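Local coordinates for xylose isomerase domain protein TIM barrel (Planctomyces limnophilus, PDB 3TVA), which binds a magnesium ion in a xylose isomerase-like TIM barrel and may act as an isomerase, at residues Gly14-Val19 with Thr257-Ile262; Asn195-Leu200 with Glu241-Thr246; Arg205-Ile210 with Ile250-Pro255; His211-Leu216 with Gly228-Leu233. All blocks are in the same frame, centred on the assembly; numbering follows the deposited sequence.

Contact 1: Gly14-Val19 with Thr257-Ile262. With MG (magnesium ion), chain C.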
loop_
_atom_site.group_PDB
_atom_site.type_symbol
_atom_site.label_atom_id
_atom_site.label_comp_id
_atom_site.label_asym_id
_atom_site.label_seq_id
_atom_site.Cartn_x
_atom_site.Cartn_y
_atom_site.Cartn_z
ATOM N N GLY A 14 -5.385 10.155 5.996
ATOM C CA GLY A 14 -5.322 10.232 4.556
ATOM C C GLY A 14 -6.277 9.228 3.973
ATOM O O GLY A 14 -6.866 8.417 4.697
ATOM N N VAL A 15 -6.499 9.334 2.670
ATOM C CA VAL A 15 -7.269 8.327 1.966
ATOM C C VAL A 15 -6.498 7.906 0.728
ATOM O O VAL A 15 -5.673 8.659 0.198
ATOM C CB VAL A 15 -8.694 8.810 1.577
ATOM C CG1 VAL A 15 -9.482 9.238 2.827
ATOM C CG2 VAL A 15 -8.617 9.943 0.563
ATOM N N PHE A 16 -6.749 6.683 0.287
ATOM C CA PHE A 16 -6.074 6.153 -0.875
ATOM C C PHE A 16 -6.914 6.574 -2.079
ATOM O O PHE A 16 -8.099 6.281 -2.140
ATOM C CB PHE A 16 -5.926 4.627 -0.754
ATOM C CG PHE A 16 -5.119 4.017 -1.852
ATOM C CD1 PHE A 16 -3.776 3.725 -1.661
ATOM C CD2 PHE A 16 -5.696 3.744 -3.084
ATOM C CE1 PHE A 16 -3.016 3.167 -2.681
ATOM C CE2 PHE A 16 -4.941 3.180 -4.113
ATOM C CZ PHE A 16 -3.599 2.888 -3.900
ATOM N N THR A 17 -6.296 7.267 -3.026
ATOM C CA THR A 17 -7.020 7.845 -4.150
ATOM C C THR A 17 -6.517 7.327 -5.487
ATOM O O THR A 17 -5.463 6.691 -5.565
ATOM C CB THR A 17 -6.900 9.380 -4.173
ATOM O OG1 THR A 17 -5.524 9.755 -4.315
ATOM C CG2 THR A 17 -7.465 9.975 -2.891
ATOM N N SER A 18 -7.312 7.568 -6.527
ATOM C CA SER A 18 -6.942 7.234 -7.902
ATOM C C SER A 18 -7.184 8.454 -8.773
ATOM O O SER A 18 -8.168 9.155 -8.566
ATOM C CB SER A 18 -7.807 6.083 -8.444
ATOM O OG SER A 18 -7.385 4.823 -7.948
ATOM N N VAL A 19 -6.276 8.751 -9.699
ATOM C CA VAL A 19 -6.591 9.688 -10.788
ATOM C C VAL A 19 -7.518 9.062 -11.843
ATOM O O VAL A 19 -8.596 9.584 -12.147
ATOM C CB VAL A 19 -5.312 10.166 -11.500
ATOM C CG1 VAL A 19 -5.660 11.131 -12.645
ATOM C CG2 VAL A 19 -4.365 10.803 -10.499
ATOM N N THR A 257 -3.418 6.078 6.411
ATOM C CA THR A 257 -4.086 6.166 5.131
ATOM C C THR A 257 -5.200 5.135 5.041
ATOM O O THR A 257 -4.951 3.928 4.975
ATOM C CB THR A 257 -3.114 5.987 3.943
ATOM O OG1 THR A 257 -1.985 6.857 4.102
ATOM C CG2 THR A 257 -3.831 6.300 2.620
ATOM N N ILE A 258 -6.430 5.629 5.034
ATOM C CA ILE A 258 -7.598 4.776 4.932
ATOM C C ILE A 258 -7.725 4.219 3.521
ATOM O O ILE A 258 -7.702 4.956 2.530
ATOM C CB ILE A 258 -8.894 5.551 5.242
ATOM C CG1 ILE A 258 -8.791 6.273 6.581
ATOM C CG2 ILE A 258 -10.089 4.616 5.217
ATOM C CD1 ILE A 258 -9.855 7.367 6.766
ATOM N N GLU A 259 -7.872 2.908 3.433
ATOM C CA GLU A 259 -8.125 2.275 2.160
ATOM C C GLU A 259 -9.399 1.453 2.251
ATOM O O GLU A 259 -9.522 0.608 3.130
ATOM C CB GLU A 259 -6.964 1.370 1.765
ATOM C CG GLU A 259 -7.159 0.772 0.377
ATOM C CD GLU A 259 -5.988 -0.093 -0.025
ATOM O OE1 GLU A 259 -5.643 -0.979 0.768
ATOM O OE2 GLU A 259 -5.406 0.130 -1.107
ATOM N N ARG A 260 -10.367 1.723 1.381
ATOM C CA ARG A 260 -11.551 0.873 1.316
ATOM C C ARG A 260 -11.830 0.579 -0.137
ATOM O O ARG A 260 -12.270 1.477 -0.883
ATOM C CB ARG A 260 -12.737 1.611 1.931
ATOM C CG ARG A 260 -14.042 0.842 1.916
ATOM C CD ARG A 260 -14.217 -0.003 3.173
ATOM N NE ARG A 260 -15.487 -0.723 3.141
ATOM C CZ ARG A 260 -15.649 -1.935 2.621
ATOM N NH1 ARG A 260 -14.612 -2.581 2.082
ATOM N NH2 ARG A 260 -16.853 -2.502 2.632
ATOM N N GLU A 261 -11.667 -0.669 -0.573
ATOM C CA GLU A 261 -11.759 -0.794 -2.003
ATOM C C GLU A 261 -13.114 -1.358 -2.356
ATOM O O GLU A 261 -13.285 -2.564 -2.506
ATOM C CB GLU A 261 -10.683 -1.786 -2.458
ATOM C CG GLU A 261 -9.354 -1.649 -1.718
ATOM C CD GLU A 261 -8.302 -2.648 -2.198
ATOM O OE1 GLU A 261 -8.176 -3.721 -1.567
ATOM O OE2 GLU A 261 -7.599 -2.360 -3.197
ATOM N N ILE A 262 -14.022 -0.447 -2.668
ATOM C CA ILE A 262 -15.279 -0.764 -3.304
ATOM C C ILE A 262 -15.604 0.401 -4.228
ATOM O O ILE A 262 -16.651 1.041 -4.079
ATOM C CB ILE A 262 -16.407 -0.992 -2.250
ATOM C CG1 ILE A 262 -16.425 0.126 -1.201
ATOM C CG2 ILE A 262 -16.207 -2.320 -1.528
ATOM C CD1 ILE A 262 -17.572 0.018 -0.210
HETATM MG MG MG C . -3.342 -1.796 1.073
HETATM O O HOH W 1 -9.735 3.830 -0.762
#

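Contact 2: Asn195-Leu200 with Glu241-Thr246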
loop_
_atom_site.group_PDB
_atom_site.type_symbol
_atom_site.label_atom_id
_atom_site.label_comp_id
_atom_site.label_asym_id
_atom_site.label_seq_id
_atom_site.Cartn_x
_atom_site.Cartn_y
_atom_site.Cartn_z
ATOM N N ASN A 195 -1.399 -13.608 12.101
ATOM C CA ASN A 195 -1.905 -12.466 12.851
ATOM C C ASN A 195 -1.162 -11.194 12.503
ATOM O O ASN A 195 0.058 -11.119 12.655
ATOM C CB ASN A 195 -1.849 -12.687 14.365
ATOM C CG ASN A 195 -2.539 -11.556 15.133
ATOM O OD1 ASN A 195 -1.914 -10.545 15.492
ATOM N ND2 ASN A 195 -3.845 -11.708 15.354
ATOM N N PRO A 196 -1.907 -10.185 12.039
ATOM C CA PRO A 196 -1.340 -8.933 11.536
ATOM C C PRO A 196 -0.647 -8.073 12.609
ATOM O O PRO A 196 0.366 -7.459 12.289
ATOM C CB PRO A 196 -2.556 -8.208 10.950
ATOM C CG PRO A 196 -3.740 -8.790 11.681
ATOM C CD PRO A 196 -3.376 -10.231 11.902
ATOM N N ILE A 197 -1.151 -8.031 13.839
ATOM C CA ILE A 197 -0.472 -7.229 14.863
ATOM C C ILE A 197 0.883 -7.850 15.242
ATOM O O ILE A 197 1.863 -7.132 15.419
ATOM C CB ILE A 197 -1.325 -6.995 16.132
ATOM C CG1 ILE A 197 -2.754 -6.562 15.773
ATOM C CG2 ILE A 197 -0.659 -5.938 17.034
ATOM C CD1 ILE A 197 -2.825 -5.433 14.772
ATOM N N GLU A 198 0.946 -9.178 15.342
ATOM C CA GLU A 198 2.228 -9.856 15.565
ATOM C C GLU A 198 3.218 -9.616 14.418
ATOM O O GLU A 198 4.414 -9.456 14.645
ATOM C CB GLU A 198 2.029 -11.356 15.765
ATOM C CG GLU A 198 1.259 -11.701 17.033
ATOM C CD GLU A 198 0.809 -13.157 17.083
ATOM O OE1 GLU A 198 1.396 -13.997 16.360
ATOM O OE2 GLU A 198 -0.138 -13.459 17.846
ATOM N N ALA A 199 2.723 -9.604 13.186
ATOM C CA ALA A 199 3.595 -9.376 12.042
ATOM C C ALA A 199 4.143 -7.951 12.075
ATOM O O ALA A 199 5.307 -7.736 11.790
ATOM C CB ALA A 199 2.865 -9.632 10.721
ATOM N N LEU A 200 3.285 -6.992 12.407
ATOM C CA LEU A 200 3.694 -5.601 12.551
ATOM C C LEU A 200 4.857 -5.438 13.533
ATOM O O LEU A 200 5.807 -4.714 13.245
ATOM C CB LEU A 200 2.516 -4.751 13.027
ATOM C CG LEU A 200 2.852 -3.290 13.333
ATOM C CD1 LEU A 200 3.371 -2.566 12.076
ATOM C CD2 LEU A 200 1.622 -2.584 13.913
ATOM N N GLU A 241 -7.984 -0.558 17.484
ATOM C CA GLU A 241 -7.314 -0.017 18.661
ATOM C C GLU A 241 -6.004 -0.765 18.942
ATOM O O GLU A 241 -4.982 -0.147 19.258
ATOM C CB GLU A 241 -8.237 0.004 19.898
ATOM C CG GLU A 241 -7.552 0.601 21.096
ATOM C CD GLU A 241 -8.504 1.278 22.060
ATOM O OE1 GLU A 241 -8.010 2.048 22.916
ATOM O OE2 GLU A 241 -9.735 1.041 21.969
ATOM N N ALA A 242 -6.023 -2.089 18.794
ATOM C CA ALA A 242 -4.801 -2.887 18.934
ATOM C C ALA A 242 -3.720 -2.494 17.913
ATOM O O ALA A 242 -2.534 -2.402 18.239
ATOM C CB ALA A 242 -5.127 -4.377 18.831
ATOM N N TYR A 243 -4.148 -2.251 16.677
ATOM C CA TYR A 243 -3.257 -1.867 15.587
ATOM C C TYR A 243 -2.621 -0.494 15.840
ATOM O O TYR A 243 -1.401 -0.347 15.772
ATOM C CB TYR A 243 -4.075 -1.849 14.286
ATOM C CG TYR A 243 -3.364 -1.444 13.005
ATOM C CD1 TYR A 243 -2.109 -1.936 12.685
ATOM C CD2 TYR A 243 -3.994 -0.606 12.085
ATOM C CE1 TYR A 243 -1.478 -1.574 11.490
ATOM C CE2 TYR A 243 -3.376 -0.240 10.893
ATOM C CZ TYR A 243 -2.120 -0.733 10.597
ATOM O OH TYR A 243 -1.508 -0.390 9.398
ATOM N N LEU A 244 -3.454 0.507 16.126
ATOM C CA LEU A 244 -2.966 1.854 16.385
ATOM C C LEU A 244 -2.098 1.970 17.652
ATOM O O LEU A 244 -1.115 2.705 17.654
ATOM C CB LEU A 244 -4.111 2.859 16.429
ATOM C CG LEU A 244 -4.410 3.588 15.112
ATOM C CD1 LEU A 244 -4.684 2.601 14.021
ATOM C CD2 LEU A 244 -5.588 4.574 15.258
ATOM N N THR A 245 -2.464 1.246 18.705
ATOM C CA THR A 245 -1.700 1.311 19.940
ATOM C C THR A 245 -0.325 0.672 19.725
ATOM O O THR A 245 0.674 1.144 20.258
ATOM C CB THR A 245 -2.460 0.656 21.121
ATOM O OG1 THR A 245 -3.832 1.095 21.117
ATOM C CG2 THR A 245 -1.832 1.036 22.433
ATOM N N THR A 246 -0.273 -0.383 18.916
ATOM C CA THR A 246 1.000 -1.007 18.553
ATOM C C THR A 246 1.844 -0.097 17.639
ATOM O O THR A 246 3.059 0.016 17.817
ATOM C CB THR A 246 0.802 -2.385 17.891
ATOM O OG1 THR A 246 0.037 -3.223 18.761
ATOM C CG2 THR A 246 2.139 -3.042 17.615
#

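Contact 3: Arg205-Ile210 with Ile250-Pro255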
loop_
_atom_site.group_PDB
_atom_site.type_symbol
_atom_site.label_atom_id
_atom_site.label_comp_id
_atom_site.label_asym_id
_atom_site.label_seq_id
_atom_site.Cartn_x
_atom_site.Cartn_y
_atom_site.Cartn_z
ATOM N N ARG A 205 10.870 -2.146 12.170
ATOM C CA ARG A 205 11.961 -1.253 11.763
ATOM C C ARG A 205 11.909 -0.876 10.281
ATOM O O ARG A 205 12.568 0.085 9.863
ATOM C CB ARG A 205 13.338 -1.835 12.128
ATOM C CG ARG A 205 13.734 -3.100 11.347
ATOM C CD ARG A 205 14.971 -3.731 11.991
ATOM N NE ARG A 205 15.370 -5.006 11.378
ATOM C CZ ARG A 205 14.859 -6.184 11.727
ATOM N NH1 ARG A 205 13.905 -6.241 12.660
ATOM N NH2 ARG A 205 15.284 -7.302 11.147
ATOM N N TYR A 206 11.163 -1.645 9.481
ATOM C CA TYR A 206 10.998 -1.331 8.058
ATOM C C TYR A 206 9.710 -0.593 7.679
ATOM O O TYR A 206 9.518 -0.280 6.509
ATOM C CB TYR A 206 11.143 -2.604 7.197
ATOM C CG TYR A 206 12.423 -3.352 7.456
ATOM C CD1 TYR A 206 13.658 -2.753 7.195
ATOM C CD2 TYR A 206 12.412 -4.660 7.956
ATOM C CE1 TYR A 206 14.853 -3.427 7.425
ATOM C CE2 TYR A 206 13.624 -5.363 8.179
ATOM C CZ TYR A 206 14.833 -4.724 7.918
ATOM O OH TYR A 206 16.025 -5.371 8.146
ATOM N N VAL A 207 8.815 -0.331 8.634
ATOM C CA VAL A 207 7.521 0.258 8.276
ATOM C C VAL A 207 7.713 1.737 7.955
ATOM O O VAL A 207 8.216 2.486 8.795
ATOM C CB VAL A 207 6.527 0.136 9.444
ATOM C CG1 VAL A 207 5.265 0.958 9.170
ATOM C CG2 VAL A 207 6.177 -1.328 9.691
ATOM N N ARG A 208 7.412 2.142 6.720
ATOM C CA ARG A 208 7.466 3.558 6.359
ATOM C C ARG A 208 6.127 4.253 6.089
ATOM O O ARG A 208 6.071 5.479 6.018
ATOM C CB ARG A 208 8.360 3.730 5.123
ATOM C CG ARG A 208 9.701 3.036 5.213
ATOM C CD ARG A 208 10.837 3.953 5.689
ATOM N NE ARG A 208 12.110 3.330 5.337
ATOM C CZ ARG A 208 12.922 3.745 4.366
ATOM N NH1 ARG A 208 12.648 4.851 3.658
ATOM N NH2 ARG A 208 14.031 3.059 4.124
ATOM N N SER A 209 5.063 3.475 5.920
ATOM C CA SER A 209 3.736 4.031 5.648
ATOM C C SER A 209 2.734 2.942 5.948
ATOM O O SER A 209 3.109 1.781 6.058
ATOM C CB SER A 209 3.586 4.555 4.207
ATOM O OG SER A 209 3.769 3.519 3.257
ATOM N N ILE A 210 1.465 3.284 6.104
ATOM C CA ILE A 210 0.502 2.241 6.451
ATOM C C ILE A 210 -0.840 2.454 5.783
ATOM O O ILE A 210 -1.177 3.565 5.386
ATOM C CB ILE A 210 0.247 2.159 7.979
ATOM C CG1 ILE A 210 -0.461 3.416 8.459
ATOM C CG2 ILE A 210 1.563 1.947 8.783
ATOM C CD1 ILE A 210 -1.672 3.125 9.292
ATOM N N ILE A 250 5.765 1.414 18.478
ATOM C CA ILE A 250 6.976 1.215 17.682
ATOM C C ILE A 250 7.533 2.502 17.085
ATOM O O ILE A 250 8.531 2.475 16.373
ATOM C CB ILE A 250 6.789 0.192 16.583
ATOM C CG1 ILE A 250 5.769 0.712 15.561
ATOM C CG2 ILE A 250 6.368 -1.139 17.202
ATOM C CD1 ILE A 250 5.601 -0.183 14.356
ATOM N N GLY A 251 6.899 3.629 17.375
ATOM C CA GLY A 251 7.424 4.900 16.919
ATOM C C GLY A 251 6.856 5.417 15.604
ATOM O O GLY A 251 7.342 6.429 15.102
ATOM N N TYR A 252 5.810 4.783 15.057
ATOM C CA TYR A 252 5.284 5.276 13.786
ATOM C C TYR A 252 4.431 6.513 14.021
ATOM O O TYR A 252 3.498 6.498 14.829
ATOM C CB TYR A 252 4.457 4.214 13.066
ATOM C CG TYR A 252 3.932 4.732 11.748
ATOM C CD1 TYR A 252 4.773 4.840 10.640
ATOM C CD2 TYR A 252 2.605 5.149 11.619
ATOM C CE1 TYR A 252 4.300 5.326 9.421
ATOM C CE2 TYR A 252 2.119 5.646 10.404
ATOM C CZ TYR A 252 2.973 5.732 9.316
ATOM O OH TYR A 252 2.505 6.219 8.123
ATOM N N ARG A 253 4.889 7.624 13.449
ATOM C CA ARG A 253 4.198 8.908 13.478
ATOM C C ARG A 253 3.526 9.393 12.182
ATOM O O ARG A 253 2.928 10.469 12.163
ATOM C CB ARG A 253 5.113 9.965 14.103
ATOM C CG ARG A 253 5.680 9.511 15.469
ATOM C CD ARG A 253 4.578 9.420 16.542
ATOM N NE ARG A 253 5.109 9.107 17.868
ATOM C CZ ARG A 253 5.117 7.887 18.399
ATOM N NH1 ARG A 253 4.613 6.864 17.717
ATOM N NH2 ARG A 253 5.615 7.689 19.617
ATOM N N GLY A 254 3.672 8.630 11.103
ATOM C CA GLY A 254 3.308 9.113 9.778
ATOM C C GLY A 254 1.808 9.068 9.510
ATOM O O GLY A 254 1.012 8.829 10.423
ATOM N N PRO A 255 1.412 9.277 8.245
ATOM C CA PRO A 255 -0.017 9.335 7.916
ATOM C C PRO A 255 -0.738 8.014 8.159
ATOM O O PRO A 255 -0.160 6.928 8.004
ATOM C CB PRO A 255 -0.022 9.662 6.411
ATOM C CG PRO A 255 1.289 10.349 6.169
ATOM C CD PRO A 255 2.268 9.661 7.105
HETATM O O HOH W 2 0.346 6.081 5.387
#

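Contact 4: His211-Leu216 with Gly228-Leu233. With MG (magnesium ion), chain C.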
loop_
_atom_site.group_PDB
_atom_site.type_symbol
_atom_site.label_atom_id
_atom_site.label_comp_id
_atom_site.label_asym_id
_atom_site.label_seq_id
_atom_site.Cartn_x
_atom_site.Cartn_y
_atom_site.Cartn_z
ATOM N N HIS A 211 -1.603 1.370 5.671
ATOM C CA HIS A 211 -2.998 1.451 5.297
ATOM C C HIS A 211 -3.876 1.045 6.472
ATOM O O HIS A 211 -3.559 0.101 7.208
ATOM C CB HIS A 211 -3.266 0.592 4.058
ATOM C CG HIS A 211 -2.678 1.171 2.809
ATOM N ND1 HIS A 211 -2.528 0.456 1.644
ATOM C CD2 HIS A 211 -2.188 2.410 2.551
ATOM C CE1 HIS A 211 -1.964 1.214 0.722
ATOM N NE2 HIS A 211 -1.752 2.410 1.244
ATOM N N CYS A 212 -4.956 1.791 6.675
ATOM C CA CYS A 212 -5.961 1.398 7.638
ATOM C C CYS A 212 -7.098 0.777 6.866
ATOM O O CYS A 212 -7.839 1.466 6.162
ATOM C CB CYS A 212 -6.464 2.603 8.434
ATOM S SG CYS A 212 -5.178 3.258 9.520
ATOM N N LYS A 213 -7.221 -0.536 7.011
ATOM C CA LYS A 213 -8.226 -1.311 6.300
ATOM C C LYS A 213 -8.570 -2.482 7.216
ATOM O O LYS A 213 -7.753 -2.872 8.054
ATOM C CB LYS A 213 -7.671 -1.806 4.959
ATOM C CG LYS A 213 -8.754 -2.358 4.043
ATOM C CD LYS A 213 -8.262 -3.503 3.181
ATOM C CE LYS A 213 -7.342 -3.049 2.116
ATOM N NZ LYS A 213 -6.434 -4.153 1.645
ATOM N N ASP A 214 -9.768 -3.044 7.077
ATOM C CA ASP A 214 -10.194 -4.116 7.983
ATOM C C ASP A 214 -10.742 -5.307 7.194
ATOM O O ASP A 214 -11.190 -5.155 6.053
ATOM C CB ASP A 214 -11.257 -3.588 8.959
ATOM C CG ASP A 214 -11.247 -4.314 10.315
ATOM O OD1 ASP A 214 -10.638 -5.403 10.440
ATOM O OD2 ASP A 214 -11.869 -3.787 11.261
ATOM N N ALA A 215 -10.708 -6.492 7.799
ATOM C CA ALA A 215 -11.203 -7.690 7.128
ATOM C C ALA A 215 -11.602 -8.769 8.123
ATOM O O ALA A 215 -11.164 -8.754 9.274
ATOM C CB ALA A 215 -10.150 -8.232 6.159
ATOM N N LEU A 216 -12.421 -9.709 7.661
ATOM C CA LEU A 216 -12.804 -10.880 8.447
ATOM C C LEU A 216 -12.021 -12.085 7.943
ATOM O O LEU A 216 -11.840 -12.243 6.731
ATOM C CB LEU A 216 -14.307 -11.155 8.295
ATOM C CG LEU A 216 -15.264 -10.075 8.811
ATOM C CD1 LEU A 216 -16.722 -10.380 8.392
ATOM C CD2 LEU A 216 -15.155 -9.939 10.350
ATOM N N GLY A 228 -10.466 -13.979 2.619
ATOM C CA GLY A 228 -11.291 -13.445 3.689
ATOM C C GLY A 228 -12.172 -12.342 3.106
ATOM O O GLY A 228 -12.227 -12.162 1.889
ATOM N N GLN A 229 -12.860 -11.591 3.956
ATOM C CA GLN A 229 -13.793 -10.582 3.464
ATOM C C GLN A 229 -13.436 -9.198 3.985
ATOM O O GLN A 229 -13.362 -8.994 5.193
ATOM C CB GLN A 229 -15.221 -10.932 3.902
ATOM C CG GLN A 229 -16.265 -9.909 3.477
ATOM C CD GLN A 229 -17.617 -10.119 4.160
ATOM O OE1 GLN A 229 -17.791 -11.039 4.969
ATOM N NE2 GLN A 229 -18.580 -9.255 3.836
ATOM N N GLU A 230 -13.234 -8.241 3.089
ATOM C CA GLU A 230 -12.950 -6.878 3.527
ATOM C C GLU A 230 -14.236 -6.234 4.029
ATOM O O GLU A 230 -15.279 -6.417 3.426
ATOM C CB GLU A 230 -12.341 -6.036 2.403
ATOM C CG GLU A 230 -11.907 -4.653 2.883
ATOM C CD GLU A 230 -11.544 -3.688 1.753
ATOM O OE1 GLU A 230 -11.195 -4.151 0.643
ATOM O OE2 GLU A 230 -11.615 -2.458 1.987
ATOM N N VAL A 231 -14.159 -5.506 5.142
ATOM C CA VAL A 231 -15.333 -4.863 5.730
ATOM C C VAL A 231 -14.985 -3.443 6.186
ATOM O O VAL A 231 -13.812 -3.084 6.251
ATOM C CB VAL A 231 -15.874 -5.665 6.942
ATOM C CG1 VAL A 231 -16.428 -7.009 6.495
ATOM C CG2 VAL A 231 -14.774 -5.856 7.986
ATOM N N ALA A 232 -16.006 -2.647 6.502
ATOM C CA ALA A 232 -15.814 -1.278 6.974
ATOM C C ALA A 232 -14.887 -1.221 8.201
ATOM O O ALA A 232 -14.911 -2.109 9.053
ATOM C CB ALA A 232 -17.168 -0.632 7.291
ATOM N N LEU A 233 -14.061 -0.181 8.266
ATOM C CA LEU A 233 -13.032 -0.079 9.292
ATOM C C LEU A 233 -13.631 -0.227 10.693
ATOM O O LEU A 233 -14.596 0.454 11.036
ATOM C CB LEU A 233 -12.317 1.266 9.187
ATOM C CG LEU A 233 -10.912 1.280 9.780
ATOM C CD1 LEU A 233 -9.991 0.456 8.892
ATOM C CD2 LEU A 233 -10.383 2.700 9.956
HETATM MG MG MG C . -3.342 -1.796 1.073
HETATM O O HOH W 3 -11.783 -1.783 5.226
#

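Contact 1: Gly14-Val19 with Thr257-Ile262
Gly14 and Val15 run parallel to Thr257 and Ile258 as neighbouring strands, with the CA atoms of Gly14 and Thr257 4.3 Å apart. Two backbone hydrogen bonds reach Ile258 from one residue before and one after Val15. Ile258 N donates a hydrogen bond to Gly14 O at 2.8 Å, and Ile258 O accepts one from Phe16 N at 3.0 Å. Beyond this pair the chains diverge, and a water accepts from Arg260 N and donates to Phe16 O, carrying the link one step further. The first strand of the TIM barrel thus meets the last, 256-258, and the parallel sheet closes into a cylinder. Val15 and Ile258 lie on one face of this sheet, where Ile258 packs on Leu273, Ala276 and Leu280 of helix 266-287; Val15 CG1 stands 4.4 Å from Ile258 CD1. On the other face Thr257 CG2 rests against the backbone between Val15 and Phe16, 3.6 Å from Val15 C. Phe16 and Glu259 extend side by side in the same direction. Both have CG anti to the backbone N (chi1 -174° and -176°), which lays the carboxylate over the ring: Glu259 OE2 sits 3.9 Å above the plane of the Phe16 ring, over its centre, with carboxylate and ring planes 54° apart. The other oxygen, Glu259 OE1, binds the magnesium ion at 2.5 Å, a site completed by Glu158, Asp184 and His211. Phe16 also meets the His211 ring nearly at right angles, touching two of the metal ligands.

Contact 2: Asn195-Leu200 with Glu241-Thr246
Ile197 and Leu200 meet Tyr243 and Thr246 through methyl groups and a ring, with no polar bond between these two segments. The two branches of Ile197 go to different partners: CD1 lies 3.7 Å from Tyr243 CA and close to the CB of the same residue, while CG2 comes to 3.3 Å from Thr246 OG1. With CG1 beside the backbone N (chi1 -47°), the CG2 branch stands anti to it and faces the threonine. Leu200 CD2 fits between Tyr243 and Thr246, 4.0 Å from Tyr243 CD1 and 3.8 Å from Thr246 CG2; the leucine crosses the tyrosine at about a right angle and runs antiparallel alongside the threonine side chain. The helices 196-203 and 240-249 belong to the outer layer of the TIM barrel and run almost parallel, their local axes 7° apart in direction and 10.1 Å apart at closest approach. Thr246 is held in place within its own helix, since OG1 donates to Ala242 O at 2.7 Å, and that carbonyl also accepts from Thr246 N on the opposite face of its plane. The first turn of helix 196-203 is capped by Asn195, whose OD1 accepts from Glu198 N at 3.2 Å and, weakly, from Ile197 N. Further inward, Tyr243 OH is hydrogen-bonded to the carbonyl of the magnesium ligand His211, while Leu200 also packs on Val207 and Ile250.

Contact 3: Arg205-Ile210 with Ile250-Pro255
This is a largely apolar contact, with Tyr252 packed against Val207 and Ile210, between the start of strand 207-216 and the loop that carries the chain from helix 240-249 into strand 256-258 of the TIM barrel. The loop leaves the helix through a Schellman motif at Gly251, whose phi is positive. Tyr252 then extends toward the strand, CG anti to its own backbone nitrogen (chi1 -179°), and its ring is enclosed from several directions. Over one face lies Ile210 CG2, 4.2 Å from the ring centroid and 16° off the normal, a CH-pi contact displaced toward the rim. The opposite face is covered by Gly254 N from the same loop, 3.4 Å above the ring plane of Tyr252. Arg208 O lies in the ring plane at the edge, 3.8 Å from Tyr252 CE1, and Val207 CG1 approaches obliquely at 4.2 Å from Tyr252 CD1. Ile210 CG1 also touches Pro255 O at 3.6 Å, while Ile210 reaches Tyr243 and Leu247 of helix 240-249. The phenol reaches across to the chain that follows: Tyr252 OH donates to Pro255 O at 2.8 Å, and a water held by Ile210 N donates to that same oxygen. Pro255 O therefore accepts two hydrogen bonds, so the polar link between strand and loop runs through water, and the direct contact rests on apolar packing round a ring whose hydroxyl end is held by its hydrogen bond and whose turning is restricted by Ile210 CG2 and Gly254 N.

Contact 4: His211-Leu216 with Gly228-Leu233
Glu230 lies across Lys213 at about a right angle: its extended chain brings the carboxylate against the aliphatic part of the lysine, with Glu230 CD 3.6 Å from Lys213 CD. The charged ends go elsewhere. Bends at chi2 and chi3 of the lysine carry NZ toward the metal site, where it is hydrogen-bonded to Asp184, while Glu230 OE2 forms a salt bridge with Arg260. On the other face of the strand pair Leu216 crosses Val231 at about a right angle, Leu216 CD1 to Val231 CG1 at 3.9 Å, and lies alongside Gln229, pointing the same way. Leu233 CD1 reaches back to Lys213 N at 3.5 Å. Backbone bonds hold these side chains in register. Leu216 and Gln229 form a hydrogen-bonded antiparallel pair, with Leu216 N to Gln229 O at 2.7 Å and Gln229 N to Leu216 O at 3.0 Å, and Ala215 with Glu230 is the adjoining non-hydrogen-bonded pair. Further along, a water accepts from Asp214 N and donates to Val231 O, spanning the point where the strands part. At the start of 211-216, His211 ND1 binds the magnesium ion at 2.5 Å. The arrangement is a barrel strand prolonged beyond its metal ligand into a short antiparallel extension, at the C-terminal ends of the barrel strands, where the metal sites of xylose isomerase-like proteins lie.

All four contacts belong to one TIM barrel and gather round strand 207-216 and its neighbours. Contact 1 joins the first strand to the last, and its segments enclose the other three along the chain. Contacts 3 and 4 use successive parts of strand 207-216, with centres 19 Å apart, and contact 4 is nested within both contact 2 and contact 3. Contacts 2 and 3 alternate in sequence, their centres 12 Å apart, and touch where Leu200 meets Val207 and Tyr243 meets Ile210, placing the outer helices on the strand. Contacts 1 and 4, whose centres are 13 Å apart, touch and both supply magnesium ligands; their strands 256-258 and 207-216 are sheet neighbours, probably hydrogen-bonded from Cys212 N to Thr257 O.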